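Local coordinates for aminoglycoside N(6')acetyltransferase (Legionella pneumophila subsp. pneumophila, PDB 3F5B), which probably transfers an acetyl group to the 6'-amino group of aminoglycosides, consistent with its GNAT acyltransferase fold, at residues A[71-77]-A[102-106]; A[124-130]-A[169-173]; A[19-25]-A[53-58]; A[14-20]-A[65-71]. All coordinates share one frame; numbering follows the deposited sequence.

Contact 1 of 4, residues A[71-77]-A[102-106]; sequences DNEIPFA and CRLDY
The rings of F76 and Y106 form an offset stack, centroids 4.4 Å apart and planes 19° from parallel. Y106 CD2 sits over the rim of the F76 face, while F76 CB lies over the Y106 ring as a CH-pi contact. With chi1 at 74° the F76 ring is swung back over its own backbone, which lays it against Y106. At the far edge of the tyrosine, its hydroxyl donates to the anti lone pair of D71 OD2 at 2.6 Å, with the carboxylate plane turned steeply to the ring. D71 OD1 is salt-bridged to R14, so each carboxylate oxygen has a partner. The backbone joins at F76 O, which accepts from C102 N at 3.0 Å and, more weakly, from R103 N. This part is tight and buried, with L111 and M115 of helix 109-123 packed on F76.

The outer side is looser. R103 passes F76 and P75, its CD 3.3 Å from P75 O, and I74 CG2 lies over one guanidinium face. R103 grips D105 side-on, with NH2 to OD2 at 2.7 Å and NE to OD1, while a water links NH1 to P75 O. D71 to I74 form a type II' turn, the tight beta-hairpin connection between strands 65-71 and 74-84; the loop leading from strand 94-101 to helix 109-123 packs beside it in this GNAT fold.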
# COMPACT_ATOMS: atom_id res chain seq x y z
N ASP A 71 -9.50 9.03 -8.40
CA ASP A 71 -9.80 10.43 -8.10
C ASP A 71 -10.95 10.75 -9.06
O ASP A 71 -10.73 10.97 -10.25
CB ASP A 71 -8.56 11.28 -8.39
CG ASP A 71 -8.80 12.76 -8.15
OD1 ASP A 71 -9.64 13.11 -7.28
OD2 ASP A 71 -8.12 13.55 -8.83
N ASN A 72 -12.18 10.71 -8.54
CA ASN A 72 -13.39 10.72 -9.38
C ASN A 72 -13.31 9.60 -10.42
O ASN A 72 -13.13 8.43 -10.07
CB ASN A 72 -13.60 12.09 -10.02
CG ASN A 72 -13.95 13.15 -9.00
OD1 ASN A 72 -14.53 12.84 -7.94
ND2 ASN A 72 -13.60 14.41 -9.30
N GLU A 73 -13.36 9.97 -11.70
CA GLU A 73 -13.23 8.99 -12.77
C GLU A 73 -11.79 8.54 -13.08
O GLU A 73 -11.60 7.67 -13.89
CB GLU A 73 -13.93 9.47 -14.07
CG GLU A 73 -14.40 10.95 -14.09
CD GLU A 73 -13.26 11.99 -14.16
OE1 GLU A 73 -12.90 12.52 -13.08
OE2 GLU A 73 -12.76 12.31 -15.28
N ILE A 74 -10.80 9.13 -12.43
CA ILE A 74 -9.41 8.91 -12.81
C ILE A 74 -8.70 7.88 -11.91
O ILE A 74 -8.40 8.17 -10.76
CB ILE A 74 -8.65 10.28 -12.83
CG1 ILE A 74 -9.29 11.26 -13.84
CG2 ILE A 74 -7.14 10.13 -13.03
CD1 ILE A 74 -9.29 10.79 -15.29
N PRO A 75 -8.39 6.67 -12.44
CA PRO A 75 -7.56 5.73 -11.66
C PRO A 75 -6.10 6.20 -11.64
O PRO A 75 -5.61 6.72 -12.65
CB PRO A 75 -7.73 4.41 -12.43
CG PRO A 75 -7.90 4.89 -13.93
CD PRO A 75 -8.68 6.20 -13.81
N PHE A 76 -5.41 6.06 -10.52
CA PHE A 76 -4.08 6.66 -10.41
C PHE A 76 -3.10 5.88 -9.54
O PHE A 76 -1.91 6.19 -9.56
CB PHE A 76 -4.17 8.14 -9.93
CG PHE A 76 -4.51 8.29 -8.46
CD1 PHE A 76 -3.52 8.34 -7.50
CD2 PHE A 76 -5.84 8.36 -8.04
CE1 PHE A 76 -3.81 8.46 -6.12
CE2 PHE A 76 -6.17 8.49 -6.67
CZ PHE A 76 -5.15 8.52 -5.71
N ALA A 77 -3.58 4.91 -8.75
CA ALA A 77 -2.68 4.13 -7.89
C ALA A 77 -3.11 2.68 -7.80
O ALA A 77 -4.28 2.35 -8.02
CB ALA A 77 -2.61 4.75 -6.45
N CYS A 102 0.95 5.44 -9.66
CA CYS A 102 1.32 5.11 -11.02
C CYS A 102 1.15 6.22 -12.04
O CYS A 102 1.67 6.10 -13.15
CB CYS A 102 0.52 3.88 -11.46
SG CYS A 102 0.93 2.45 -10.40
N ARG A 103 0.43 7.28 -11.67
CA ARG A 103 0.34 8.48 -12.52
C ARG A 103 1.30 9.53 -11.97
O ARG A 103 1.23 9.86 -10.78
CB ARG A 103 -1.08 9.06 -12.52
CG ARG A 103 -2.09 8.33 -13.39
CD ARG A 103 -3.41 9.12 -13.41
NE ARG A 103 -3.27 10.46 -14.01
CZ ARG A 103 -3.81 10.84 -15.16
NH1 ARG A 103 -4.53 9.97 -15.86
NH2 ARG A 103 -3.64 12.07 -15.62
N LEU A 104 2.18 10.07 -12.83
CA LEU A 104 3.15 11.06 -12.36
C LEU A 104 2.52 12.32 -11.78
O LEU A 104 3.09 12.95 -10.90
CB LEU A 104 4.17 11.45 -13.45
CG LEU A 104 5.22 10.39 -13.80
CD1 LEU A 104 6.03 10.84 -15.01
CD2 LEU A 104 6.12 10.09 -12.62
N ASP A 105 1.32 12.68 -12.25
CA ASP A 105 0.65 13.88 -11.77
C ASP A 105 0.01 13.64 -10.41
O ASP A 105 -0.59 14.55 -9.82
CB ASP A 105 -0.34 14.44 -12.83
CG ASP A 105 -1.26 13.36 -13.44
OD1 ASP A 105 -1.00 12.15 -13.33
OD2 ASP A 105 -2.26 13.75 -14.09
N TYR A 106 0.20 12.44 -9.86
CA TYR A 106 -0.38 12.14 -8.55
C TYR A 106 0.62 11.89 -7.44
O TYR A 106 0.25 11.45 -6.36
CB TYR A 106 -1.39 10.97 -8.65
CG TYR A 106 -2.73 11.44 -9.20
CD1 TYR A 106 -2.93 11.62 -10.56
CD2 TYR A 106 -3.79 11.74 -8.32
CE1 TYR A 106 -4.16 12.07 -11.06
CE2 TYR A 106 -5.01 12.21 -8.80
CZ TYR A 106 -5.20 12.36 -10.17
OH TYR A 106 -6.41 12.79 -10.61
O HOH W 1 -5.14 6.92 -15.35

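Contact 2 of 4, residues A[124-130]-A[169-173]; sequences FSDTKIV and KLCIE
I172 is the side chain that fills the angle between the turn at 124-127 and the strand that follows it. Its CB lies 3.2 Å from T127 O, and CG2 approaches the same carbonyl and, more distantly, S125 O. CG1, anti to the carbonyl carbon (chi1 -59°), runs inward past T127 O and K128 O. At the tip, CD1 is enclosed by T127 O at 3.1 Å, F124 O, T127 CB and V130 CG2, the last at 3.6 Å. I172 N donates to K128 O, and a water bridges that oxygen to E173 N, so the first helical turn is tied to the residue just before strand 129-132.

V130 and L170 form an antiparallel hydrogen-bonded pair, V130 N to L170 O at 3.0 Å and L170 N to V130 O at 2.9 Å, and I129 CG2 touches K169 CG on the neighbouring strand. K128 NZ makes a long salt bridge, 3.6 Å, to E173 OE2, which K176 holds more strongly; a water accepts from K128 NZ near E173 OE2. Strand 129-132 runs between strands 94-101 and 164-171; V130 touches V95 and L97 of the former, and I120 of helix 109-123 packs on V130, L170 and I172.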
# COMPACT_ATOMS: atom_id res chain seq x y z
N PHE A 124 -9.93 -0.19 6.15
CA PHE A 124 -9.34 -0.93 7.27
C PHE A 124 -9.55 -0.20 8.58
O PHE A 124 -8.73 -0.30 9.48
CB PHE A 124 -7.85 -1.19 7.00
CG PHE A 124 -7.62 -2.10 5.82
CD1 PHE A 124 -7.74 -3.48 5.97
CD2 PHE A 124 -7.33 -1.58 4.56
CE1 PHE A 124 -7.55 -4.35 4.89
CE2 PHE A 124 -7.16 -2.44 3.45
CZ PHE A 124 -7.27 -3.83 3.62
N SER A 125 -10.67 0.51 8.69
CA SER A 125 -10.96 1.29 9.88
C SER A 125 -11.06 0.44 11.16
O SER A 125 -10.87 0.94 12.27
CB SER A 125 -12.25 2.08 9.67
OG SER A 125 -13.35 1.20 9.69
N ASP A 126 -11.39 -0.83 10.97
CA ASP A 126 -11.55 -1.87 12.00
C ASP A 126 -10.22 -2.58 12.33
O ASP A 126 -10.15 -3.41 13.24
CB ASP A 126 -12.47 -2.91 11.38
CG ASP A 126 -12.18 -3.10 9.88
OD1 ASP A 126 -10.98 -3.14 9.48
OD2 ASP A 126 -13.14 -3.19 9.10
N THR A 127 -9.18 -2.29 11.57
CA THR A 127 -7.88 -2.91 11.76
C THR A 127 -7.06 -2.12 12.79
O THR A 127 -7.23 -0.91 12.93
CB THR A 127 -7.19 -3.01 10.38
OG1 THR A 127 -7.96 -3.89 9.56
CG2 THR A 127 -5.76 -3.51 10.47
N LYS A 128 -6.18 -2.79 13.53
CA LYS A 128 -5.38 -2.10 14.55
C LYS A 128 -4.09 -1.49 14.03
O LYS A 128 -3.71 -0.40 14.40
CB LYS A 128 -5.06 -3.06 15.71
CG LYS A 128 -6.03 -2.97 16.88
CD LYS A 128 -7.47 -3.27 16.48
CE LYS A 128 -8.44 -2.30 17.15
NZ LYS A 128 -8.29 -0.92 16.56
N ILE A 129 -3.42 -2.22 13.14
CA ILE A 129 -2.02 -1.95 12.79
C ILE A 129 -1.86 -2.13 11.30
O ILE A 129 -2.37 -3.10 10.75
CB ILE A 129 -1.08 -2.97 13.54
CG1 ILE A 129 -1.30 -2.90 15.06
CG2 ILE A 129 0.41 -2.81 13.14
CD1 ILE A 129 -0.86 -1.57 15.66
N VAL A 130 -1.20 -1.16 10.64
CA VAL A 130 -0.78 -1.29 9.25
C VAL A 130 0.74 -1.35 9.20
O VAL A 130 1.42 -0.60 9.90
CB VAL A 130 -1.26 -0.10 8.32
CG1 VAL A 130 -0.76 -0.30 6.87
CG2 VAL A 130 -2.78 0.03 8.35
N LYS A 169 5.45 0.85 10.94
CA LYS A 169 4.18 0.49 11.55
C LYS A 169 3.36 1.75 11.81
O LYS A 169 3.91 2.81 12.21
CB LYS A 169 4.44 -0.29 12.85
CG LYS A 169 3.22 -0.58 13.71
CD LYS A 169 3.59 -1.13 15.11
CE LYS A 169 3.88 -0.02 16.10
NZ LYS A 169 4.41 -0.45 17.47
N LEU A 170 2.05 1.64 11.56
CA LEU A 170 1.10 2.73 11.84
C LEU A 170 -0.04 2.23 12.72
O LEU A 170 -0.61 1.18 12.45
CB LEU A 170 0.55 3.32 10.54
CG LEU A 170 -0.53 4.40 10.61
CD1 LEU A 170 -0.06 5.60 11.41
CD2 LEU A 170 -0.91 4.82 9.21
N CYS A 171 -0.35 3.00 13.77
CA CYS A 171 -1.47 2.68 14.64
C CYS A 171 -2.76 3.34 14.14
O CYS A 171 -2.89 4.57 14.18
CB CYS A 171 -1.16 3.09 16.08
SG CYS A 171 -2.58 3.01 17.16
N ILE A 172 -3.71 2.52 13.69
CA ILE A 172 -4.96 3.04 13.12
C ILE A 172 -5.72 3.93 14.12
O ILE A 172 -6.27 4.96 13.74
CB ILE A 172 -5.80 1.90 12.50
CG1 ILE A 172 -4.96 1.22 11.39
CG2 ILE A 172 -7.19 2.37 12.03
CD1 ILE A 172 -5.71 0.21 10.51
N GLU A 173 -5.70 3.56 15.40
CA GLU A 173 -6.44 4.34 16.39
C GLU A 173 -5.78 5.70 16.68
O GLU A 173 -6.48 6.68 16.90
CB GLU A 173 -6.72 3.53 17.65
CG GLU A 173 -7.78 2.41 17.46
CD GLU A 173 -9.18 2.89 17.00
OE1 GLU A 173 -9.75 3.84 17.59
OE2 GLU A 173 -9.74 2.30 16.04
O HOH W 2 -9.00 0.47 14.31
O HOH W 3 -4.83 1.07 16.42

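Contact 3 of 4, residues A[19-25]-A[53-58]; sequences QMNKSQH and LHEFLN
The chain at 19-25 leaves strand 15-19, makes a 3-10 turn at 22-24 and comes closest to the last turn of helix 43-57 where the CA atoms of K22 and L57 lie 5.9 Å apart. L57 is the central side chain, its two methyl groups pointing to different partners. CD1 lies over one face of the H25 imidazole, 3.5 Å from the ring centroid and 18° off the normal, a CH-pi contact. CD2 instead rests against the backbone where M20 meets N21, 3.5 Å from N21 C, and near M20 CB. H25 CG is anti to the backbone N (chi1 -160°), which carries the ring out to the helix; there L53 CD2 lies 3.7 Å from H25 CD2, obliquely to the ring, and H54 CD2 approaches its edge. Deeper in, the bent selenomethionine M20, in one of its two conformers, brings CE to 4.0 Å from L53 CD1, while its carbonyl O meets the edge of the F56 ring.

At the surface K22 NZ donates to N58 OD1 at 2.6 Å, coming from above the amide plane. N58 ND2 in turn donates to H54 O, so the amide is held from both ends. Within the loop, in one conformer of N21, OD1 accepts from S23 N as in an Asx turn, and N21 N donates to Q24 OE1. The result is a strand-to-helix connection packed on the C-terminal end of helix 43-57 in the N-terminal part of the GNAT fold.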
# COMPACT_ATOMS: atom_id res chain seq x y z
N GLN A 19 -11.52 -3.08 -5.03
CA GLN A 19 -10.79 -4.24 -5.45
C GLN A 19 -10.75 -4.25 -6.96
O GLN A 19 -11.70 -3.85 -7.64
CB GLN A 19 -11.40 -5.51 -4.87
CG GLN A 19 -11.12 -5.58 -3.37
CD GLN A 19 -11.87 -6.67 -2.63
OE1 GLN A 19 -12.45 -7.57 -3.23
NE2 GLN A 19 -11.89 -6.56 -1.28
N MSE A 20 -9.64 -4.70 -7.51
CA MSE A 20 -9.44 -4.81 -8.94
C MSE A 20 -10.43 -5.75 -9.60
O MSE A 20 -10.80 -6.77 -8.99
CB MSE A 20 -8.03 -5.35 -9.19
CG MSE A 20 -6.94 -4.38 -8.83
SE MSE A 20 -6.72 -3.14 -10.30
CE MSE A 20 -6.13 -4.41 -11.69
N ASN A 21 -10.82 -5.44 -10.83
CA ASN A 21 -11.53 -6.38 -11.68
C ASN A 21 -10.79 -6.52 -13.00
O ASN A 21 -9.87 -5.74 -13.30
CB ASN A 21 -13.02 -6.03 -11.85
CG ASN A 21 -13.26 -4.73 -12.59
OD1 ASN A 21 -12.73 -4.52 -13.68
ND2 ASN A 21 -14.06 -3.85 -12.01
N LYS A 22 -11.15 -7.53 -13.79
CA LYS A 22 -10.43 -7.84 -15.03
C LYS A 22 -10.32 -6.68 -15.99
O LYS A 22 -9.40 -6.64 -16.78
CB LYS A 22 -11.08 -9.01 -15.78
CG LYS A 22 -10.76 -10.38 -15.23
CD LYS A 22 -11.66 -11.43 -15.90
CE LYS A 22 -11.07 -12.82 -15.83
NZ LYS A 22 -9.71 -12.86 -16.46
N SER A 23 -11.27 -5.76 -15.95
CA SER A 23 -11.27 -4.69 -16.93
C SER A 23 -10.14 -3.70 -16.70
O SER A 23 -9.83 -2.89 -17.57
CB SER A 23 -12.62 -3.98 -16.97
OG SER A 23 -12.81 -3.30 -15.75
N GLN A 24 -9.50 -3.76 -15.52
CA GLN A 24 -8.43 -2.85 -15.17
C GLN A 24 -7.08 -3.54 -15.22
O GLN A 24 -6.06 -2.93 -14.91
CB GLN A 24 -8.66 -2.27 -13.78
CG GLN A 24 -9.85 -1.32 -13.70
CD GLN A 24 -10.70 -1.53 -12.46
OE1 GLN A 24 -10.70 -2.60 -11.84
NE2 GLN A 24 -11.44 -0.48 -12.09
N HIS A 25 -7.08 -4.81 -15.60
CA HIS A 25 -5.86 -5.62 -15.61
C HIS A 25 -4.73 -5.00 -16.47
O HIS A 25 -3.60 -4.79 -15.97
CB HIS A 25 -6.17 -7.04 -16.11
CG HIS A 25 -5.13 -8.05 -15.71
ND1 HIS A 25 -5.27 -9.40 -15.97
CD2 HIS A 25 -3.94 -7.91 -15.07
CE1 HIS A 25 -4.22 -10.05 -15.51
NE2 HIS A 25 -3.40 -9.17 -14.95
N LEU A 53 -1.44 -10.93 -9.12
CA LEU A 53 -2.53 -10.13 -9.67
C LEU A 53 -3.38 -11.01 -10.56
O LEU A 53 -4.61 -10.94 -10.54
CB LEU A 53 -1.99 -8.90 -10.42
CG LEU A 53 -3.02 -7.96 -11.05
CD1 LEU A 53 -3.89 -7.28 -9.99
CD2 LEU A 53 -2.32 -6.89 -11.89
N HIS A 54 -2.70 -11.84 -11.35
CA HIS A 54 -3.37 -12.81 -12.19
C HIS A 54 -4.23 -13.82 -11.38
O HIS A 54 -5.39 -14.10 -11.77
CB HIS A 54 -2.34 -13.56 -13.02
CG HIS A 54 -2.93 -14.37 -14.12
ND1 HIS A 54 -3.48 -15.63 -13.91
CD2 HIS A 54 -3.08 -14.11 -15.44
CE1 HIS A 54 -3.93 -16.10 -15.05
NE2 HIS A 54 -3.70 -15.20 -16.00
N GLU A 55 -3.68 -14.35 -10.29
CA GLU A 55 -4.43 -15.30 -9.42
C GLU A 55 -5.69 -14.63 -8.85
O GLU A 55 -6.80 -15.19 -8.89
CB GLU A 55 -3.56 -15.81 -8.28
CG GLU A 55 -2.40 -16.72 -8.70
CD GLU A 55 -2.89 -18.03 -9.31
OE1 GLU A 55 -3.71 -18.73 -8.67
OE2 GLU A 55 -2.46 -18.33 -10.43
N PHE A 56 -5.50 -13.42 -8.35
CA PHE A 56 -6.58 -12.60 -7.83
C PHE A 56 -7.70 -12.38 -8.84
O PHE A 56 -8.88 -12.50 -8.49
CB PHE A 56 -6.05 -11.26 -7.36
CG PHE A 56 -7.09 -10.42 -6.67
CD1 PHE A 56 -7.44 -10.67 -5.32
CD2 PHE A 56 -7.73 -9.40 -7.36
CE1 PHE A 56 -8.42 -9.92 -4.68
CE2 PHE A 56 -8.72 -8.63 -6.72
CZ PHE A 56 -9.08 -8.89 -5.38
N LEU A 57 -7.32 -12.05 -10.07
CA LEU A 57 -8.28 -11.70 -11.12
C LEU A 57 -8.94 -12.93 -11.74
O LEU A 57 -10.07 -12.85 -12.25
CB LEU A 57 -7.63 -10.82 -12.18
CG LEU A 57 -7.36 -9.37 -11.72
CD1 LEU A 57 -6.67 -8.55 -12.80
CD2 LEU A 57 -8.66 -8.67 -11.27
N ASN A 58 -8.27 -14.08 -11.67
CA ASN A 58 -8.76 -15.25 -12.38
C ASN A 58 -9.30 -16.37 -11.47
O ASN A 58 -9.25 -17.53 -11.84
CB ASN A 58 -7.67 -15.74 -13.33
CG ASN A 58 -7.41 -14.75 -14.45
OD1 ASN A 58 -8.14 -14.73 -15.44
ND2 ASN A 58 -6.38 -13.91 -14.29

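Contact 4 of 4, residues A[14-20]-A[65-71]; sequences RFCFKQM and THWIAYD. With PO4 (phosphate ion), chain B; ACT (acetate ion), chain C.
R14 meets D71 side-on, each of two nitrogens taking one carboxylate oxygen: NE to OD1 at 3.0 Å and nearly straight (172°), NH2 to OD2 at 3.1 Å. The two flat groups are 60° apart, and both nitrogens come from above the carboxylate plane, although OD1 lies in the guanidinium plane. OD2 also accepts from the hydroxyl of Y106. A chi1 of -176° swings the extended arm to D71. Beyond the salt bridge NH1 donates to a phosphate oxygen, O3, at 2.9 Å and NH2 to an acetate oxygen.

At the other end Q19 lies alongside W67. Its CG sits over the indole's six-membered ring in a CH-pi contact, 3.8 Å from the centroid, and the amide stands steeply to the indole. In one of its two conformers M20 crosses I68 at about a right angle, SE to CB 3.8 Å, and A69 CB meets F17 at CD1 and CE1. Between the R14 and Q19 ends the antiparallel backbones pair C16 with Y70 and K18 with I68, each through two hydrogen bonds.

F15 and F17 face helix 109-123. The salt bridge closes one end of the strand pair; R14, shared by D71 and two anions probably from the crystallisation liquor, is likely to stay charged.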
# COMPACT_ATOMS: atom_id res chain seq x y z
N ARG A 14 -11.54 12.54 -0.64
CA ARG A 14 -11.40 12.84 -2.05
C ARG A 14 -11.40 11.57 -2.94
O ARG A 14 -11.93 11.58 -4.04
CB ARG A 14 -10.10 13.63 -2.28
CG ARG A 14 -9.90 14.09 -3.73
CD ARG A 14 -8.45 14.56 -3.96
NE ARG A 14 -8.18 14.82 -5.37
CZ ARG A 14 -7.26 15.69 -5.80
NH1 ARG A 14 -6.55 16.40 -4.92
NH2 ARG A 14 -7.09 15.88 -7.11
N PHE A 15 -10.76 10.52 -2.46
CA PHE A 15 -10.50 9.33 -3.26
C PHE A 15 -11.44 8.16 -2.99
O PHE A 15 -12.05 8.06 -1.91
CB PHE A 15 -9.06 8.86 -3.03
CG PHE A 15 -8.03 9.93 -3.23
CD1 PHE A 15 -7.94 10.59 -4.46
CD2 PHE A 15 -7.14 10.25 -2.22
CE1 PHE A 15 -6.95 11.56 -4.66
CE2 PHE A 15 -6.17 11.24 -2.40
CZ PHE A 15 -6.09 11.89 -3.61
N CYS A 16 -11.52 7.27 -3.98
CA CYS A 16 -12.36 6.09 -3.96
C CYS A 16 -11.45 4.89 -4.17
O CYS A 16 -10.48 4.98 -4.94
CB CYS A 16 -13.35 6.17 -5.12
SG CYS A 16 -14.47 4.77 -5.21
N PHE A 17 -11.72 3.79 -3.48
CA PHE A 17 -10.87 2.59 -3.59
C PHE A 17 -11.76 1.37 -3.86
O PHE A 17 -12.84 1.22 -3.25
CB PHE A 17 -10.05 2.38 -2.29
CG PHE A 17 -9.25 3.59 -1.88
CD1 PHE A 17 -7.97 3.79 -2.35
CD2 PHE A 17 -9.81 4.54 -0.99
CE1 PHE A 17 -7.21 4.95 -1.95
CE2 PHE A 17 -9.09 5.71 -0.61
CZ PHE A 17 -7.80 5.93 -1.10
N LYS A 18 -11.30 0.50 -4.75
CA LYS A 18 -12.03 -0.74 -5.04
C LYS A 18 -11.07 -1.86 -5.31
O LYS A 18 -9.99 -1.64 -5.80
CB LYS A 18 -13.04 -0.63 -6.21
CG LYS A 18 -13.02 0.61 -7.09
CD LYS A 18 -13.94 1.73 -6.53
CE LYS A 18 -15.43 1.76 -7.10
NZ LYS A 18 -16.53 1.21 -6.16
N GLN A 19 -11.52 -3.08 -5.03
CA GLN A 19 -10.79 -4.24 -5.45
C GLN A 19 -10.75 -4.25 -6.96
O GLN A 19 -11.70 -3.85 -7.64
CB GLN A 19 -11.40 -5.51 -4.87
CG GLN A 19 -11.12 -5.58 -3.37
CD GLN A 19 -11.87 -6.67 -2.63
OE1 GLN A 19 -12.45 -7.57 -3.23
NE2 GLN A 19 -11.89 -6.56 -1.28
N MSE A 20 -9.64 -4.70 -7.51
CA MSE A 20 -9.44 -4.81 -8.94
C MSE A 20 -10.43 -5.75 -9.60
O MSE A 20 -10.80 -6.77 -8.99
CB MSE A 20 -8.03 -5.35 -9.19
CG MSE A 20 -6.94 -4.38 -8.83
SE MSE A 20 -6.72 -3.14 -10.30
CE MSE A 20 -6.13 -4.41 -11.69
N THR A 65 -4.80 -9.08 -1.50
CA THR A 65 -5.91 -8.36 -2.15
C THR A 65 -5.32 -7.23 -2.98
O THR A 65 -4.31 -6.62 -2.59
CB THR A 65 -6.87 -7.78 -1.09
OG1 THR A 65 -7.36 -8.85 -0.28
CG2 THR A 65 -8.06 -7.13 -1.71
N HIS A 66 -5.88 -7.03 -4.16
CA HIS A 66 -5.33 -6.06 -5.12
C HIS A 66 -6.38 -4.97 -5.33
O HIS A 66 -7.56 -5.28 -5.58
CB HIS A 66 -4.97 -6.77 -6.42
CG HIS A 66 -3.85 -7.75 -6.25
ND1 HIS A 66 -2.56 -7.48 -6.67
CD2 HIS A 66 -3.80 -8.96 -5.64
CE1 HIS A 66 -1.78 -8.51 -6.36
NE2 HIS A 66 -2.51 -9.42 -5.73
N TRP A 67 -5.95 -3.72 -5.19
CA TRP A 67 -6.82 -2.56 -5.18
C TRP A 67 -6.37 -1.51 -6.20
O TRP A 67 -5.19 -1.47 -6.63
CB TRP A 67 -6.80 -1.85 -3.81
CG TRP A 67 -7.08 -2.68 -2.62
CD1 TRP A 67 -6.19 -3.47 -1.93
CD2 TRP A 67 -8.32 -2.79 -1.94
NE1 TRP A 67 -6.82 -4.05 -0.83
CE2 TRP A 67 -8.13 -3.65 -0.82
CE3 TRP A 67 -9.60 -2.23 -2.15
CZ2 TRP A 67 -9.16 -3.99 0.06
CZ3 TRP A 67 -10.62 -2.54 -1.25
CH2 TRP A 67 -10.40 -3.41 -0.16
N ILE A 68 -7.33 -0.65 -6.54
CA ILE A 68 -7.09 0.51 -7.41
C ILE A 68 -7.70 1.74 -6.71
O ILE A 68 -8.80 1.66 -6.14
CB ILE A 68 -7.62 0.25 -8.88
CG1 ILE A 68 -7.31 1.41 -9.85
CG2 ILE A 68 -9.12 -0.11 -8.93
CD1 ILE A 68 -7.38 0.92 -11.34
N ALA A 69 -6.99 2.87 -6.75
CA ALA A 69 -7.47 4.14 -6.18
C ALA A 69 -7.92 5.04 -7.30
O ALA A 69 -7.22 5.14 -8.33
CB ALA A 69 -6.35 4.82 -5.40
N TYR A 70 -9.05 5.73 -7.10
CA TYR A 70 -9.63 6.63 -8.08
C TYR A 70 -9.72 8.05 -7.53
O TYR A 70 -9.98 8.23 -6.34
CB TYR A 70 -11.06 6.19 -8.43
CG TYR A 70 -11.09 5.09 -9.46
CD1 TYR A 70 -10.84 3.76 -9.09
CD2 TYR A 70 -11.33 5.38 -10.79
CE1 TYR A 70 -10.85 2.73 -10.05
CE2 TYR A 70 -11.33 4.38 -11.75
CZ TYR A 70 -11.10 3.06 -11.37
OH TYR A 70 -11.11 2.09 -12.35
N ASP A 71 -9.50 9.03 -8.40
CA ASP A 71 -9.80 10.43 -8.10
C ASP A 71 -10.95 10.75 -9.06
O ASP A 71 -10.73 10.97 -10.25
CB ASP A 71 -8.56 11.28 -8.39
CG ASP A 71 -8.80 12.76 -8.15
OD1 ASP A 71 -9.64 13.11 -7.28
OD2 ASP A 71 -8.12 13.55 -8.83
P PO4 B . -5.21 19.46 -6.80
O1 PO4 B . -5.15 19.44 -8.34
O2 PO4 B . -6.67 19.56 -6.42
O3 PO4 B . -4.64 18.15 -6.30
O4 PO4 B . -4.45 20.60 -6.17
C ACT C . -4.26 16.54 -9.54
O ACT C . -5.47 16.87 -9.37
OXT ACT C . -3.88 16.54 -10.75
CH3 ACT C . -3.31 16.25 -8.39

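Overall arrangement
Contacts 1, 2 and 4 all reach the single mixed sheet, whereas contact 3 joins a loop to helix 43-57 beside it. Contact 4 pairs one of the two outermost strands, 15-19, with 65-71, and contact 1 takes up the next strand, 74-84; they share D71, with centres about 10 Å apart. Contact 3 is nested in the chain inside the loop closed by contact 4 and shares Q19 and M20 with it, while the Q24 amide bonds to the Y70 hydroxyl. Contact 2 comes last, on strands 129-132 and 164-171, about 24 Å between centres from contact 1; F124 still touches W67. Helix 109-123 packs on contacts 1, 2 and 4, so one helix covers the sheet at all three.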